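Local coordinates for protein 1,3-alpha-isomaltosidase (Kribbella flavida DSM 17836, PDB 5X3I) that hydrolyses the alpha-1,3-glucosidic linkages of the cyclic tetrasaccharide cyclobis-(1-6)-alpha-nigerosyl to release isomaltose inside the cell, at residues 701-706 and 729-734; 695-700 and 714-719; 140-145 and 163-168; 239-244 and 256-261; 462-467 and 511-516. The protein carries 1 engineered substitution. All blocks are in the same frame, centred on the assembly; numbering follows the deposited sequence.

Interaction 1: residues 701-706 and 729-734; sequences GEWIDV and YCRASR. With SO4 (sulfate ion), chain K; SO4 (sulfate ion), chain J.
An antiparallel strand pair in the C-terminal beta domain of this glycoside hydrolase joins Ile704 to Cys730 as its hydrogen-bonded pair. Ile704 N donates to Cys730 O and Cys730 N returns the bond to Ile704 O, each at 2.9 Å. Two residues further along, beyond the Trp703-Arg731 pair, Ala732 N donates to Glu702 O from above the carbonyl plane. Strands 703-705 and 728-731 lie within an antiparallel sheet, and helix 735-742 covers the Ile704 and Cys730 side with Trp735. On the other side the Tyr729 ring, its CE1 3.9 Å from Asp705 CB, shares a water with Asp705 through its OH; Asp705 also has Arg719 as salt-bridge partner, though modelled doubtfully close. The Trp703 indole, placed by CG anti to the carbonyl carbon (chi1 -61°), brings CZ3 within 3.9 Å of Arg731 CG, ring and guanidinium planes nearly perpendicular. Arg731 NH1 and NH2 grip one sulfate, NH2 to O3 at 2.9 Å, while O2 of a second lies over the guanidinium face; NH1 also forms a salt bridge with Glu680. A leucine in place of Arg731 would probably leave Glu680 without its charged mate and the first sulfate without this grip.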
# COMPACT_ATOMS: atom_id res chain seq x y z
N GLY A 701 9.34 -30.82 -15.63
CA GLY A 701 7.98 -31.24 -15.93
C GLY A 701 7.62 -31.06 -17.39
O GLY A 701 8.44 -30.61 -18.18
N GLU A 702 6.40 -31.44 -17.75
CA GLU A 702 5.97 -31.41 -19.15
C GLU A 702 4.98 -30.29 -19.42
O GLU A 702 4.06 -30.06 -18.64
CB GLU A 702 5.34 -32.75 -19.54
CG GLU A 702 6.27 -33.94 -19.37
CD GLU A 702 6.00 -35.02 -20.39
OE1 GLU A 702 6.08 -34.73 -21.60
OE2 GLU A 702 5.69 -36.16 -19.98
N TRP A 703 5.16 -29.60 -20.54
CA TRP A 703 4.43 -28.38 -20.81
C TRP A 703 3.72 -28.35 -22.15
O TRP A 703 4.15 -28.98 -23.12
CB TRP A 703 5.37 -27.19 -20.71
CG TRP A 703 5.98 -27.05 -19.36
CD1 TRP A 703 7.18 -27.55 -18.94
CD2 TRP A 703 5.41 -26.38 -18.23
NE1 TRP A 703 7.39 -27.24 -17.63
CE2 TRP A 703 6.33 -26.52 -17.16
CE3 TRP A 703 4.22 -25.68 -18.01
CZ2 TRP A 703 6.09 -25.98 -15.90
CZ3 TRP A 703 3.99 -25.15 -16.76
CH2 TRP A 703 4.92 -25.30 -15.72
N ILE A 704 2.64 -27.59 -22.20
CA ILE A 704 1.90 -27.36 -23.42
C ILE A 704 1.70 -25.87 -23.65
O ILE A 704 1.31 -25.15 -22.74
CB ILE A 704 0.54 -28.08 -23.37
CG1 ILE A 704 0.74 -29.55 -23.72
CG2 ILE A 704 -0.46 -27.42 -24.30
CD1 ILE A 704 -0.42 -30.42 -23.40
N ASP A 705 2.00 -25.42 -24.86
CA ASP A 705 1.73 -24.04 -25.25
C ASP A 705 0.22 -23.89 -25.41
O ASP A 705 -0.38 -24.55 -26.24
CB ASP A 705 2.47 -23.72 -26.56
CG ASP A 705 2.31 -22.28 -27.00
OD1 ASP A 705 1.35 -21.59 -26.58
OD2 ASP A 705 3.15 -21.82 -27.80
N VAL A 706 -0.38 -22.97 -24.65
CA VAL A 706 -1.84 -22.94 -24.57
C VAL A 706 -2.47 -22.38 -25.84
O VAL A 706 -3.65 -22.60 -26.09
CB VAL A 706 -2.36 -22.12 -23.37
CG1 VAL A 706 -1.80 -22.66 -22.07
CG2 VAL A 706 -2.02 -20.66 -23.55
N TYR A 729 1.85 -21.28 -20.51
CA TYR A 729 2.07 -22.70 -20.68
C TYR A 729 1.34 -23.46 -19.60
O TYR A 729 1.28 -23.02 -18.46
CB TYR A 729 3.57 -23.01 -20.67
CG TYR A 729 4.32 -22.33 -21.79
CD1 TYR A 729 4.48 -22.94 -23.02
CD2 TYR A 729 4.83 -21.05 -21.62
CE1 TYR A 729 5.13 -22.31 -24.05
CE2 TYR A 729 5.49 -20.41 -22.65
CZ TYR A 729 5.64 -21.05 -23.86
OH TYR A 729 6.29 -20.43 -24.89
N CYS A 730 0.77 -24.59 -19.97
CA CYS A 730 0.00 -25.40 -19.04
C CYS A 730 0.70 -26.72 -18.78
O CYS A 730 1.29 -27.30 -19.68
CB CYS A 730 -1.41 -25.64 -19.59
SG CYS A 730 -2.48 -26.59 -18.51
N ARG A 731 0.63 -27.18 -17.54
CA ARG A 731 1.15 -28.49 -17.19
C ARG A 731 0.39 -29.52 -18.00
O ARG A 731 -0.84 -29.54 -17.99
CB ARG A 731 1.03 -28.76 -15.70
CG ARG A 731 1.94 -27.90 -14.84
CD ARG A 731 1.75 -28.15 -13.35
NE ARG A 731 2.15 -29.49 -12.95
CZ ARG A 731 1.32 -30.41 -12.48
NH1 ARG A 731 0.02 -30.16 -12.34
NH2 ARG A 731 1.78 -31.61 -12.15
N ALA A 732 1.13 -30.37 -18.71
CA ALA A 732 0.56 -31.29 -19.69
C ALA A 732 -0.54 -32.16 -19.09
O ALA A 732 -1.55 -32.40 -19.73
CB ALA A 732 1.65 -32.15 -20.29
N SER A 733 -0.33 -32.62 -17.87
CA SER A 733 -1.28 -33.53 -17.25
C SER A 733 -2.65 -32.89 -17.02
O SER A 733 -3.65 -33.59 -16.98
CB SER A 733 -0.72 -34.06 -15.93
OG SER A 733 -0.32 -32.99 -15.10
N ARG A 734 -2.69 -31.59 -16.78
CA ARG A 734 -3.96 -30.89 -16.59
C ARG A 734 -4.48 -30.14 -17.82
O ARG A 734 -5.49 -29.44 -17.73
CB ARG A 734 -3.85 -29.95 -15.40
CG ARG A 734 -3.27 -30.63 -14.16
CD ARG A 734 -4.03 -31.87 -13.74
NE ARG A 734 -5.22 -31.54 -12.97
CZ ARG A 734 -5.90 -32.42 -12.24
NH1 ARG A 734 -5.50 -33.68 -12.17
NH2 ARG A 734 -6.98 -32.03 -11.57
S SO4 K . 3.14 -32.87 -15.86
O1 SO4 K . 2.81 -33.85 -16.89
O2 SO4 K . 1.93 -32.13 -15.54
O3 SO4 K . 3.64 -33.54 -14.67
O4 SO4 K . 4.17 -31.96 -16.36
S SO4 J . -1.19 -34.02 -11.57
O1 SO4 J . -1.63 -35.01 -12.55
O2 SO4 J . -1.66 -34.39 -10.24
O3 SO4 J . 0.27 -33.96 -11.58
O4 SO4 J . -1.73 -32.71 -11.93
O HOH W 1 5.91 -21.78 -27.25

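Interaction 2: residues 695-700 and 714-719; sequences TTYLPA and SGLVTR
With OG1 set beside the backbone N in both residues (chi1 -61° in Thr695, -62° in Thr718), the two threonine hydroxyls face each other across the strands, and OG1 of Thr695 lies 2.7 Å from OG1 of Thr718 in a hydrogen bond that either could donate. Tyr697 instead carries CG anti to its N (chi1 172°), and Leu716 crosses it at about a right angle, CD2 lying 3.8 Å from Tyr697 CB and near the plane of the ring, at its edge. These residues share one face of a two-stranded antiparallel ribbon, 693-698 with 715-720, in the C-terminal beta domain. Its ladder runs through two hydrogen-bonded pairs, Thr696 with Val717 and Leu698 with Gly715. Gly715 N meets a lone pair of Leu698 O at 2.8 Å, whereas Leu698 N approaches Gly715 O from above the carbonyl plane. On the other face Leu698 CD1 packs 3.7 Å from Val717 CG2, and both side chains rest against Tyr729 and Val712. A water bridges Thr696 OG1 and Val717 O, the same hydroxyl also bonding Asn684. The phenol of Tyr697 bonds Asp665, and its ring lies almost parallel to that of His671.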
# COMPACT_ATOMS: atom_id res chain seq x y z
N THR A 695 11.14 -15.05 -24.79
CA THR A 695 11.69 -16.31 -24.33
C THR A 695 11.29 -16.60 -22.89
O THR A 695 11.42 -15.75 -22.02
CB THR A 695 13.22 -16.31 -24.44
OG1 THR A 695 13.58 -16.14 -25.82
CG2 THR A 695 13.78 -17.62 -23.94
N THR A 696 10.81 -17.82 -22.68
CA THR A 696 10.30 -18.25 -21.39
C THR A 696 11.12 -19.42 -20.88
O THR A 696 11.50 -20.29 -21.66
CB THR A 696 8.81 -18.67 -21.50
OG1 THR A 696 8.04 -17.58 -22.00
CG2 THR A 696 8.28 -19.10 -20.16
N TYR A 697 11.41 -19.45 -19.59
CA TYR A 697 12.10 -20.59 -19.02
C TYR A 697 11.11 -21.50 -18.33
O TYR A 697 10.51 -21.14 -17.32
CB TYR A 697 13.20 -20.17 -18.04
CG TYR A 697 13.80 -21.35 -17.30
CD1 TYR A 697 14.70 -22.20 -17.92
CD2 TYR A 697 13.45 -21.61 -15.99
CE1 TYR A 697 15.23 -23.29 -17.25
CE2 TYR A 697 13.98 -22.70 -15.31
CZ TYR A 697 14.87 -23.53 -15.95
OH TYR A 697 15.40 -24.61 -15.28
N LEU A 698 10.95 -22.69 -18.87
CA LEU A 698 10.07 -23.68 -18.29
C LEU A 698 10.87 -24.63 -17.41
O LEU A 698 11.76 -25.31 -17.89
CB LEU A 698 9.34 -24.46 -19.38
CG LEU A 698 8.46 -23.65 -20.34
CD1 LEU A 698 7.84 -24.56 -21.38
CD2 LEU A 698 7.39 -22.92 -19.56
N PRO A 699 10.52 -24.70 -16.12
CA PRO A 699 11.20 -25.60 -15.19
C PRO A 699 10.86 -27.05 -15.48
O PRO A 699 10.19 -27.34 -16.48
CB PRO A 699 10.66 -25.16 -13.83
CG PRO A 699 9.31 -24.60 -14.13
CD PRO A 699 9.43 -23.95 -15.48
N ALA A 700 11.29 -27.95 -14.61
CA ALA A 700 11.11 -29.38 -14.81
C ALA A 700 9.63 -29.74 -14.92
O ALA A 700 8.79 -29.05 -14.36
CB ALA A 700 11.74 -30.16 -13.69
N SER A 714 10.79 -28.67 -21.73
CA SER A 714 11.21 -27.82 -20.63
C SER A 714 12.55 -27.18 -20.99
O SER A 714 13.22 -27.63 -21.91
CB SER A 714 11.31 -28.60 -19.32
OG SER A 714 12.00 -29.82 -19.51
N GLY A 715 12.91 -26.10 -20.29
CA GLY A 715 14.03 -25.28 -20.70
C GLY A 715 13.58 -24.00 -21.36
O GLY A 715 12.43 -23.59 -21.22
N LEU A 716 14.51 -23.32 -22.02
CA LEU A 716 14.20 -22.06 -22.68
C LEU A 716 13.34 -22.28 -23.91
O LEU A 716 13.67 -23.12 -24.75
CB LEU A 716 15.48 -21.32 -23.06
CG LEU A 716 16.37 -20.89 -21.91
CD1 LEU A 716 17.64 -20.24 -22.44
CD2 LEU A 716 15.63 -19.94 -20.99
N VAL A 717 12.25 -21.54 -24.02
CA VAL A 717 11.37 -21.63 -25.17
C VAL A 717 11.11 -20.25 -25.72
O VAL A 717 10.75 -19.34 -24.99
CB VAL A 717 10.02 -22.25 -24.81
CG1 VAL A 717 9.23 -22.57 -26.08
CG2 VAL A 717 10.21 -23.49 -23.98
N THR A 718 11.27 -20.10 -27.03
CA THR A 718 10.99 -18.83 -27.68
C THR A 718 9.79 -18.98 -28.61
O THR A 718 9.69 -19.94 -29.35
CB THR A 718 12.21 -18.33 -28.47
OG1 THR A 718 13.30 -18.12 -27.56
CG2 THR A 718 11.90 -17.04 -29.18
N ARG A 719 8.86 -18.03 -28.55
CA ARG A 719 7.73 -18.02 -29.46
C ARG A 719 7.43 -16.61 -29.90
O ARG A 719 7.93 -15.65 -29.32
CB ARG A 719 6.50 -18.65 -28.81
CG ARG A 719 6.05 -18.00 -27.51
CD ARG A 719 4.58 -18.32 -27.22
NE ARG A 719 3.75 -17.80 -28.29
CZ ARG A 719 3.00 -18.55 -29.10
NH1 ARG A 719 2.30 -17.96 -30.05
NH2 ARG A 719 2.94 -19.86 -28.94
O HOH W 2 7.82 -18.06 -24.56

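Interaction 3: residues 140-145 and 163-168; sequences SPAVWT and EWLVSS
Strands 143-145 and 163-167 run antiparallel, their axes 4.6 Å apart at closest approach, with Val143-Val166 and Thr145-Trp164 as hydrogen-bonded pairs flanking the non-hydrogen-bonded pair Trp144-Leu165. Val166 N gives the straightest of the four backbone bonds, with an N-H...O angle of 171° to Val143 O. The side chains of the middle pair carry much of the contact. Leu165 CB sits 3.6 Å from the centroid of the Trp144 six-membered ring, almost exactly on the ring normal, in a CH-pi contact. With CG anti to the backbone N (chi1 -177°), Leu165 extends CD1 over the same indole toward its five-membered end, where it lies 3.6 Å from Trp144 NE1; Ala142 CB, two residues before Trp144, lies 3.8 Å from Leu165 CD1. Glu163 adds its CG 3.8 Å from Trp144 CE3. Replacing Trp144 by alanine removes the indole, which would probably uncover CB and CD1 of Leu165 and leave Arg175 without its cation-pi partner. Val143, Thr145, Trp164 and Val166 lie on the other face, where Val143 CG2 and Val166 CG2 meet at 3.8 Å. Past the ladder, a water links Pro141 O to Ser168 N, and Ser140 OG makes a weak bond to Ser168 OG. The pair belongs to the galactose mutarotase-like domain, where 143-145 is an outermost strand of a six-stranded antiparallel sheet. Strand 170-179 follows on the far side of 159-167, sending Arg175 to both Glu163 and the Trp144 ring, while Leu44 and Leu46 pack against Leu165.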
# COMPACT_ATOMS: atom_id res chain seq x y z
N SER A 140 20.02 13.93 23.93
CA SER A 140 21.02 13.04 24.47
C SER A 140 21.60 12.13 23.39
O SER A 140 20.85 11.39 22.76
CB SER A 140 20.43 12.19 25.60
OG SER A 140 19.81 13.00 26.58
N PRO A 141 22.92 12.18 23.18
CA PRO A 141 23.59 11.36 22.17
C PRO A 141 23.50 9.87 22.47
O PRO A 141 23.43 9.49 23.63
CB PRO A 141 25.04 11.84 22.24
CG PRO A 141 25.19 12.33 23.63
CD PRO A 141 23.87 12.96 23.99
N ALA A 142 23.50 9.04 21.43
CA ALA A 142 23.35 7.61 21.61
C ALA A 142 24.55 6.84 21.06
O ALA A 142 25.30 7.35 20.24
CB ALA A 142 22.07 7.12 20.93
N VAL A 143 24.73 5.62 21.54
CA VAL A 143 25.82 4.78 21.08
C VAL A 143 25.39 3.33 20.88
O VAL A 143 24.51 2.83 21.57
CB VAL A 143 27.01 4.79 22.07
CG1 VAL A 143 27.56 6.20 22.26
CG2 VAL A 143 26.61 4.17 23.39
N TRP A 144 26.06 2.67 19.94
CA TRP A 144 25.87 1.25 19.72
C TRP A 144 26.80 0.42 20.60
O TRP A 144 28.00 0.64 20.60
CB TRP A 144 26.11 0.90 18.25
CG TRP A 144 25.03 1.36 17.31
CD1 TRP A 144 25.07 2.43 16.48
CD2 TRP A 144 23.75 0.74 17.11
NE1 TRP A 144 23.90 2.52 15.76
CE2 TRP A 144 23.07 1.49 16.14
CE3 TRP A 144 23.11 -0.38 17.66
CZ2 TRP A 144 21.79 1.17 15.70
CZ3 TRP A 144 21.84 -0.69 17.23
CH2 TRP A 144 21.19 0.08 16.26
N THR A 145 26.23 -0.53 21.31
CA THR A 145 26.99 -1.38 22.22
C THR A 145 26.46 -2.80 22.19
O THR A 145 25.28 -3.01 21.92
CB THR A 145 26.91 -0.86 23.67
OG1 THR A 145 27.56 -1.78 24.54
CG2 THR A 145 25.46 -0.69 24.10
N GLU A 163 23.48 -6.02 18.92
CA GLU A 163 23.85 -4.77 19.55
C GLU A 163 22.64 -3.86 19.78
O GLU A 163 21.58 -4.04 19.18
CB GLU A 163 24.90 -4.04 18.73
CG GLU A 163 24.57 -3.90 17.26
CD GLU A 163 25.68 -3.20 16.49
OE1 GLU A 163 26.63 -2.73 17.15
OE2 GLU A 163 25.61 -3.14 15.24
N TRP A 164 22.82 -2.89 20.67
CA TRP A 164 21.76 -2.02 21.12
C TRP A 164 22.16 -0.56 21.01
O TRP A 164 23.29 -0.20 21.33
CB TRP A 164 21.39 -2.35 22.57
CG TRP A 164 21.16 -3.79 22.75
CD1 TRP A 164 22.06 -4.72 23.16
CD2 TRP A 164 19.94 -4.49 22.49
NE1 TRP A 164 21.47 -5.96 23.19
CE2 TRP A 164 20.17 -5.85 22.79
CE3 TRP A 164 18.67 -4.10 22.05
CZ2 TRP A 164 19.18 -6.82 22.65
CZ3 TRP A 164 17.68 -5.07 21.92
CH2 TRP A 164 17.95 -6.41 22.22
N LEU A 165 21.24 0.27 20.55
CA LEU A 165 21.47 1.70 20.47
C LEU A 165 20.93 2.33 21.74
O LEU A 165 19.72 2.35 21.97
CB LEU A 165 20.80 2.31 19.25
CG LEU A 165 21.03 3.81 19.03
CD1 LEU A 165 22.50 4.10 18.70
CD2 LEU A 165 20.12 4.35 17.94
N VAL A 166 21.84 2.85 22.56
CA VAL A 166 21.48 3.31 23.90
C VAL A 166 21.89 4.75 24.14
O VAL A 166 22.85 5.24 23.57
CB VAL A 166 22.10 2.40 24.98
CG1 VAL A 166 21.75 0.96 24.72
CG2 VAL A 166 23.61 2.57 25.01
N SER A 167 21.14 5.42 25.00
CA SER A 167 21.50 6.74 25.48
C SER A 167 21.06 6.85 26.93
O SER A 167 20.59 5.88 27.51
CB SER A 167 20.84 7.84 24.64
OG SER A 167 19.50 8.04 25.04
N SER A 168 21.21 8.04 27.51
CA SER A 168 20.76 8.27 28.88
C SER A 168 19.25 8.12 28.99
O SER A 168 18.72 7.92 30.08
CB SER A 168 21.18 9.66 29.36
OG SER A 168 20.48 10.68 28.67
O HOH W 3 23.03 10.19 26.02

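Interaction 4: residues 239-244 and 256-261; sequences FHVRTS and LTVEVA
Phe239 and Leu256 meet from opposite directions, the ring atoms CE2 and CZ of the phenylalanine both lying 3.8 Å from Leu256 CD2. The aromatic side chain takes the conformation with CG between the backbone N and the carbonyl carbon (chi1 67°), from which the ring projects across to the leucine. Three valines continue the line, the bond from CA to CB in each pointing at the opposing strand. With CG1 anti to the backbone N (chi1 -174°) and CG2 anti to the carbonyl carbon, Val241 can offer both branches to that strand and divides them between two partners: CG1 lies 3.9 Å from Val260 CG2, and CG2 lies 4.1 Å from Val258 CG1, the side chains sliding past one another. Here two beta sheets are packed face to face in the manner of a beta sandwich, in the galactose mutarotase-like part of the enzyme. Strand 237-241 lies in the mixed sheet and strand 255-261 in the antiparallel one; the axes of 239-241 and 256-261 come no nearer than 10.4 Å, and no direct hydrogen bond joins the segments. Tyr249 of the antiparallel sheet touches Phe239, Val241 and Val258, while from the mixed sheet Leu270 touches Val241 and Ile272 touches Phe239. Beyond this apolar row, Thr243 OG1, which also bonds Arg245 N, shares a water with Ala261 O; that water lies 2.7 Å from the hydroxyl and donates to the carbonyl at 2.8 Å.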
# COMPACT_ATOMS: atom_id res chain seq x y z
N PHE A 239 11.92 -15.74 8.31
CA PHE A 239 11.86 -15.07 9.59
C PHE A 239 10.77 -14.00 9.62
O PHE A 239 10.46 -13.40 8.60
CB PHE A 239 13.21 -14.42 9.93
CG PHE A 239 13.57 -13.27 9.03
CD1 PHE A 239 13.24 -11.97 9.37
CD2 PHE A 239 14.21 -13.50 7.83
CE1 PHE A 239 13.56 -10.92 8.53
CE2 PHE A 239 14.53 -12.46 6.99
CZ PHE A 239 14.20 -11.16 7.34
N HIS A 240 10.24 -13.76 10.80
CA HIS A 240 9.33 -12.65 11.04
C HIS A 240 9.77 -11.92 12.29
O HIS A 240 9.78 -12.50 13.37
CB HIS A 240 7.89 -13.15 11.18
CG HIS A 240 6.94 -12.12 11.69
ND1 HIS A 240 5.88 -12.44 12.51
CD2 HIS A 240 6.86 -10.79 11.48
CE1 HIS A 240 5.20 -11.35 12.79
NE2 HIS A 240 5.77 -10.33 12.18
N VAL A 241 10.13 -10.65 12.16
CA VAL A 241 10.42 -9.86 13.34
C VAL A 241 9.09 -9.45 13.94
O VAL A 241 8.31 -8.77 13.27
CB VAL A 241 11.24 -8.61 13.00
CG1 VAL A 241 11.65 -7.89 14.27
CG2 VAL A 241 12.44 -8.98 12.15
N ARG A 242 8.81 -9.80 15.19
CA ARG A 242 7.45 -9.51 15.58
C ARG A 242 7.42 -8.13 16.21
O ARG A 242 7.51 -7.98 17.41
CB ARG A 242 6.95 -10.55 16.59
CG ARG A 242 7.03 -11.99 16.11
CD ARG A 242 6.80 -12.98 17.24
NE ARG A 242 6.56 -14.33 16.72
CZ ARG A 242 6.60 -15.44 17.44
NH1 ARG A 242 6.89 -15.37 18.74
NH2 ARG A 242 6.37 -16.62 16.88
N THR A 243 7.06 -7.17 15.38
CA THR A 243 6.85 -5.81 15.81
C THR A 243 6.03 -5.12 14.73
O THR A 243 6.13 -5.49 13.56
CB THR A 243 8.18 -5.07 16.02
OG1 THR A 243 7.94 -3.74 16.49
CG2 THR A 243 8.96 -4.99 14.72
N SER A 244 5.28 -4.09 15.10
CA SER A 244 4.76 -3.15 14.12
C SER A 244 5.59 -1.85 14.10
O SER A 244 5.25 -0.91 13.38
CB SER A 244 3.28 -2.86 14.36
OG SER A 244 3.01 -2.48 15.68
N LEU A 256 22.76 -10.83 6.65
CA LEU A 256 21.64 -9.91 6.57
C LEU A 256 21.52 -9.15 7.88
O LEU A 256 21.27 -9.74 8.93
CB LEU A 256 20.33 -10.64 6.27
CG LEU A 256 19.04 -9.83 6.50
CD1 LEU A 256 18.94 -8.67 5.52
CD2 LEU A 256 17.81 -10.71 6.41
N THR A 257 21.72 -7.84 7.83
CA THR A 257 21.63 -7.02 9.03
C THR A 257 20.21 -6.50 9.24
O THR A 257 19.64 -5.90 8.35
CB THR A 257 22.60 -5.82 8.96
OG1 THR A 257 23.95 -6.28 8.83
CG2 THR A 257 22.46 -4.98 10.22
N VAL A 258 19.67 -6.74 10.43
CA VAL A 258 18.32 -6.30 10.78
C VAL A 258 18.33 -5.31 11.94
O VAL A 258 18.83 -5.63 13.02
CB VAL A 258 17.42 -7.50 11.16
CG1 VAL A 258 16.02 -7.03 11.51
CG2 VAL A 258 17.38 -8.52 10.04
N GLU A 259 17.77 -4.13 11.72
CA GLU A 259 17.68 -3.10 12.74
C GLU A 259 16.21 -2.87 13.11
O GLU A 259 15.35 -2.80 12.23
CB GLU A 259 18.32 -1.79 12.25
CG GLU A 259 18.59 -0.76 13.33
CD GLU A 259 19.48 0.38 12.84
OE1 GLU A 259 20.38 0.15 12.02
OE2 GLU A 259 19.26 1.53 13.27
N VAL A 260 15.96 -2.76 14.40
CA VAL A 260 14.61 -2.74 14.95
C VAL A 260 14.36 -1.59 15.94
O VAL A 260 15.02 -1.51 16.97
CB VAL A 260 14.31 -4.05 15.68
CG1 VAL A 260 12.93 -4.02 16.27
CG2 VAL A 260 14.49 -5.23 14.74
N ALA A 261 13.40 -0.73 15.63
CA ALA A 261 12.97 0.29 16.58
C ALA A 261 12.30 -0.37 17.78
O ALA A 261 11.55 -1.33 17.62
CB ALA A 261 12.04 1.28 15.92
O HOH W 4 9.72 -3.20 18.49

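Interaction 5: residues 462-467 and 511-516; sequences HFDVDG and AGKAPV
Lys513 reaches from one helix-to-strand loop of the TIM barrel to the next and sets its ammonium between Asp464 and Asp466, forming a salt-bridge network. The lysine crosses the Asp464 side chain at about a right angle and that of Asp466 obliquely. Its chain bends at chi3 (98°), directing NZ to Asp464 OD1 at 2.8 Å and to Asp466 OD2 at 2.9 Å. Neither carboxylate is met in its own plane: NZ stands well above both. A third bond goes to Val465 O at 3.0 Å, again from above the carbonyl plane, and the ammonium thus has three oxygen acceptors from three successive residues. The other carboxylate oxygen of Asp466, OD1, is held by His383 and by the backbone N of Val389, which tethers the acid while OD2 faces the lysine. Just before Lys513, Gly512 closes a Schellman motif at the end of helix 496-510, and Asp464 with positive phi follows helix 457-461; the lysine therefore links two loops that lead into adjacent parallel strands, 467-470 and 517-519. Toward those strands Val516 CB packs 3.9 Å from Asp466 O, and that same carbonyl oxygen accepts a bond from a water that also donates to Ala514 O, 2.8 Å away.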
# COMPACT_ATOMS: atom_id res chain seq x y z
N HIS A 462 -29.32 -0.90 2.55
CA HIS A 462 -30.35 -0.39 1.65
C HIS A 462 -29.88 -0.45 0.20
O HIS A 462 -30.53 -1.07 -0.63
CB HIS A 462 -30.76 1.04 2.01
CG HIS A 462 -31.71 1.65 1.03
ND1 HIS A 462 -33.03 1.25 0.91
CD2 HIS A 462 -31.53 2.62 0.10
CE1 HIS A 462 -33.61 1.95 -0.05
NE2 HIS A 462 -32.73 2.79 -0.55
N PHE A 463 -28.78 0.24 -0.12
CA PHE A 463 -28.33 0.28 -1.51
C PHE A 463 -27.66 -1.00 -2.01
O PHE A 463 -27.41 -1.12 -3.20
CB PHE A 463 -27.40 1.49 -1.73
CG PHE A 463 -28.12 2.80 -1.66
CD1 PHE A 463 -28.95 3.20 -2.69
CD2 PHE A 463 -27.98 3.63 -0.56
CE1 PHE A 463 -29.63 4.40 -2.63
CE2 PHE A 463 -28.64 4.83 -0.49
CZ PHE A 463 -29.48 5.22 -1.53
N ASP A 464 -27.37 -1.95 -1.12
CA ASP A 464 -26.81 -3.25 -1.50
C ASP A 464 -25.42 -3.16 -2.20
O ASP A 464 -25.09 -3.96 -3.07
CB ASP A 464 -27.79 -4.01 -2.39
CG ASP A 464 -27.49 -5.51 -2.46
OD1 ASP A 464 -26.98 -6.09 -1.49
OD2 ASP A 464 -27.75 -6.08 -3.52
N VAL A 465 -24.64 -2.16 -1.81
CA VAL A 465 -23.26 -2.02 -2.28
C VAL A 465 -22.44 -3.28 -1.95
O VAL A 465 -22.62 -3.89 -0.91
CB VAL A 465 -22.62 -0.74 -1.68
CG1 VAL A 465 -21.10 -0.74 -1.79
CG2 VAL A 465 -23.23 0.49 -2.36
N ASP A 466 -21.61 -3.71 -2.89
CA ASP A 466 -20.89 -4.97 -2.75
C ASP A 466 -19.49 -4.91 -2.14
O ASP A 466 -18.89 -5.94 -1.88
CB ASP A 466 -20.83 -5.63 -4.10
CG ASP A 466 -22.19 -5.72 -4.74
OD1 ASP A 466 -22.46 -4.95 -5.66
OD2 ASP A 466 -23.00 -6.52 -4.26
N GLY A 467 -18.95 -3.72 -1.95
CA GLY A 467 -17.60 -3.61 -1.43
C GLY A 467 -17.17 -2.17 -1.28
O GLY A 467 -17.89 -1.27 -1.66
N ALA A 511 -23.57 -7.25 7.42
CA ALA A 511 -24.68 -7.13 6.49
C ALA A 511 -24.88 -8.42 5.71
O ALA A 511 -25.64 -8.45 4.76
CB ALA A 511 -24.46 -5.97 5.56
N GLY A 512 -24.14 -9.46 6.05
CA GLY A 512 -24.33 -10.75 5.42
C GLY A 512 -23.61 -10.89 4.09
O GLY A 512 -23.89 -11.81 3.33
N LYS A 513 -22.65 -10.01 3.83
CA LYS A 513 -21.93 -10.00 2.57
C LYS A 513 -20.45 -10.31 2.78
O LYS A 513 -19.93 -10.12 3.86
CB LYS A 513 -22.08 -8.66 1.87
CG LYS A 513 -23.51 -8.30 1.53
CD LYS A 513 -23.57 -7.08 0.65
CE LYS A 513 -23.72 -7.47 -0.80
NZ LYS A 513 -24.18 -6.32 -1.61
N ALA A 514 -19.79 -10.79 1.73
CA ALA A 514 -18.36 -11.09 1.79
C ALA A 514 -17.52 -9.84 2.03
O ALA A 514 -17.87 -8.76 1.55
CB ALA A 514 -17.93 -11.78 0.53
N PRO A 515 -16.41 -9.98 2.77
CA PRO A 515 -15.62 -8.83 3.20
C PRO A 515 -14.76 -8.30 2.07
O PRO A 515 -13.53 -8.36 2.16
CB PRO A 515 -14.74 -9.41 4.33
CG PRO A 515 -14.53 -10.84 3.91
CD PRO A 515 -15.85 -11.26 3.26
N VAL A 516 -15.39 -7.78 1.02
CA VAL A 516 -14.59 -7.36 -0.10
C VAL A 516 -14.25 -5.89 0.12
O VAL A 516 -15.01 -5.02 -0.24
CB VAL A 516 -15.36 -7.54 -1.45
CG1 VAL A 516 -14.54 -7.03 -2.63
CG2 VAL A 516 -15.76 -8.99 -1.67
O HOH W 5 -19.46 -8.36 -0.71

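From the N terminus, interaction 3 comes first, closing a loop of 17 residues at an edge of the antiparallel sheet in the mutarotase-like region. Interaction 4 follows in series across 11 residues, its 256-261 strand in that same sheet facing the mixed sheet; the two touch where Trp144 CZ2 approaches Glu259 OE2. Interaction 5 comes next, closing a 43-residue excursion in the TIM barrel, about 37 Å from interaction 4 between centres. In the C-terminal domain, interactions 2 and 1, closing loops of 13 and 22 residues, cross: their segments alternate along the chain. Their centres lie 12 Å apart, joined by packing of Trp703 on Leu698 and of Tyr729 on Arg719.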